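Local coordinates for histidinol-phosphatase (Bordetella pertussis, PDB 3FVV), which probably hydrolyses histidinol phosphate to histidinol and phosphate, as a magnesium-dependent member of the HAD-like hydrolase superfamily, at residues D99-H104 with R127-Q132. Residues are numbered along the deposited sequence; the frame is centred on the assembly and turned at random.
Sequences DVVRGH and RAFGVQ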
loop_
_atom_site.group_PDB
_atom_site.type_symbol
_atom_site.label_atom_id
_atom_site.label_comp_id
_atom_site.label_asym_id
_atom_site.label_seq_id
_atom_site.Cartn_x
_atom_site.Cartn_y
_atom_site.Cartn_z
ATOM N N ASP A 99 -4.146 -16.611 -0.837
ATOM C CA ASP A 99 -5.233 -17.355 -0.200
ATOM C C ASP A 99 -5.971 -16.549 0.872
ATOM O O ASP A 99 -7.136 -16.698 1.007
ATOM C CB ASP A 99 -4.726 -18.649 0.401
ATOM C CG ASP A 99 -4.637 -19.786 -0.613
ATOM O OD1 ASP A 99 -5.237 -19.658 -1.676
ATOM O OD2 ASP A 99 -4.084 -20.848 -0.306
ATOM N N VAL A 100 -5.274 -15.674 1.606
ATOM C CA VAL A 100 -5.924 -14.786 2.588
ATOM C C VAL A 100 -6.925 -13.884 1.866
ATOM O O VAL A 100 -8.108 -13.767 2.275
ATOM C CB VAL A 100 -4.850 -14.075 3.493
ATOM C CG1 VAL A 100 -4.855 -12.586 3.406
ATOM C CG2 VAL A 100 -5.070 -14.462 4.920
ATOM N N VAL A 101 -6.500 -13.339 0.740
ATOM C CA VAL A 101 -7.396 -12.554 -0.074
ATOM C C VAL A 101 -8.516 -13.395 -0.669
ATOM O O VAL A 101 -9.684 -13.084 -0.529
ATOM C CB VAL A 101 -6.624 -11.779 -1.154
ATOM C CG1 VAL A 101 -7.592 -10.940 -1.958
ATOM C CG2 VAL A 101 -5.563 -10.880 -0.480
ATOM N N ARG A 102 -8.176 -14.528 -1.235
ATOM C CA ARG A 102 -9.129 -15.343 -1.909
ATOM C C ARG A 102 -10.220 -15.839 -1.025
ATOM O O ARG A 102 -11.390 -15.908 -1.465
ATOM C CB ARG A 102 -8.407 -16.478 -2.591
ATOM C CG ARG A 102 -9.292 -17.401 -3.279
ATOM C CD ARG A 102 -8.456 -18.446 -4.022
ATOM N NE ARG A 102 -7.488 -17.828 -4.956
ATOM C CZ ARG A 102 -7.114 -18.361 -6.129
ATOM N NH1 ARG A 102 -7.626 -19.528 -6.566
ATOM N NH2 ARG A 102 -6.238 -17.710 -6.895
ATOM N N GLY A 103 -9.878 -16.185 0.208
ATOM C CA GLY A 103 -10.904 -16.604 1.165
ATOM C C GLY A 103 -11.983 -15.542 1.364
ATOM O O GLY A 103 -13.184 -15.840 1.449
ATOM N N HIS A 104 -11.563 -14.290 1.468
ATOM C CA HIS A 104 -12.547 -13.210 1.694
ATOM C C HIS A 104 -13.319 -12.979 0.395
ATOM O O HIS A 104 -14.537 -12.823 0.436
ATOM C CB HIS A 104 -11.886 -11.960 2.163
ATOM C CG HIS A 104 -11.416 -12.016 3.581
ATOM N ND1 HIS A 104 -12.272 -11.839 4.648
ATOM C CD2 HIS A 104 -10.174 -12.143 4.110
ATOM C CE1 HIS A 104 -11.575 -11.895 5.771
ATOM N NE2 HIS A 104 -10.305 -12.110 5.475
ATOM N N ARG A 127 -5.065 -5.612 -8.832
ATOM C CA ARG A 127 -5.543 -6.503 -9.868
ATOM C C ARG A 127 -4.899 -7.908 -9.807
ATOM O O ARG A 127 -5.584 -8.929 -10.039
ATOM C CB ARG A 127 -5.278 -5.869 -11.230
ATOM C CG ARG A 127 -5.615 -6.721 -12.434
ATOM C CD ARG A 127 -5.250 -5.925 -13.648
ATOM N NE ARG A 127 -5.128 -6.710 -14.866
ATOM C CZ ARG A 127 -6.013 -6.733 -15.866
ATOM N NH1 ARG A 127 -7.168 -6.039 -15.809
ATOM N NH2 ARG A 127 -5.739 -7.460 -16.937
ATOM N N ALA A 128 -3.606 -7.992 -9.521
ATOM C CA ALA A 128 -2.968 -9.326 -9.422
ATOM C C ALA A 128 -3.582 -10.199 -8.330
ATOM O O ALA A 128 -3.546 -11.423 -8.426
ATOM C CB ALA A 128 -1.441 -9.217 -9.233
ATOM N N PHE A 129 -4.190 -9.573 -7.321
ATOM C CA PHE A 129 -4.843 -10.318 -6.258
ATOM C C PHE A 129 -6.323 -10.556 -6.499
ATOM O O PHE A 129 -6.961 -11.173 -5.683
ATOM C CB PHE A 129 -4.645 -9.576 -4.944
ATOM C CG PHE A 129 -3.327 -9.851 -4.277
ATOM C CD1 PHE A 129 -3.135 -11.011 -3.591
ATOM C CD2 PHE A 129 -2.275 -8.940 -4.354
ATOM C CE1 PHE A 129 -1.913 -11.260 -2.971
ATOM C CE2 PHE A 129 -1.066 -9.174 -3.769
ATOM C CZ PHE A 129 -0.880 -10.332 -3.048
ATOM N N GLY A 130 -6.869 -10.039 -7.607
ATOM C CA GLY A 130 -8.314 -10.090 -7.851
ATOM C C GLY A 130 -9.130 -9.095 -7.056
ATOM O O GLY A 130 -10.319 -9.272 -6.873
ATOM N N VAL A 131 -8.476 -8.085 -6.506
ATOM C CA VAL A 131 -9.115 -7.140 -5.642
ATOM C C VAL A 131 -9.504 -5.976 -6.549
ATOM O O VAL A 131 -8.660 -5.472 -7.307
ATOM C CB VAL A 131 -8.159 -6.699 -4.527
ATOM C CG1 VAL A 131 -8.725 -5.443 -3.832
ATOM C CG2 VAL A 131 -7.958 -7.875 -3.517
ATOM N N GLN A 132 -10.756 -5.534 -6.443
ATOM C CA GLN A 132 -11.339 -4.599 -7.413
ATOM C C GLN A 132 -11.281 -3.196 -6.891
ATOM O O GLN A 132 -11.532 -2.281 -7.656
ATOM C CB GLN A 132 -12.803 -4.938 -7.724
ATOM C CG GLN A 132 -13.041 -6.366 -8.215
ATOM C CD GLN A 132 -12.240 -6.668 -9.487
ATOM O OE1 GLN A 132 -12.292 -5.906 -10.442
ATOM N NE2 GLN A 132 -11.447 -7.751 -9.471
#
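V101 sets CG1 opposite its own nitrogen (chi1 -178°) and CG2 opposite its carbonyl carbon, and so divides its two methyls between V131 and F129, whose own CG lies anti to its carbonyl carbon (chi1 -83°). The contact belongs to the Rossmann-like core of the HAD fold: helix 95-106 leads into strand 110-115, helix 119-128 follows, and the chain turns through a Schellman motif into strand 133-142, which pairs parallel with 110-115. V101 packs against the residues that flank G130 in this turn, F129 and V131; G130 makes the turn with a positive phi and a bond from its N to R127 O (3.0 Å).

On one branch, V101 CG2 approaches the F129 ring obliquely at CD1, 3.9 Å away, the two side chains crossing at about a right angle. The ring also touches A97 and V98, about a turn before V101 on helix 95-106, while L15 touches both V101 and F129, giving a small apolar cluster. No hydrogen bond joins the segments, so the helix and the turn meet through buried apolar packing, with V101 as the sole contributor from 99-104. Just past the turn, Q132 NE2 makes a weak bond back to G130 O (3.2 Å). On the other branch, V101 CG1 lies 3.8 Å from F129 O and is pressed tightly against V131, with CG1 of V101 just 3.5 Å from V131 CG2.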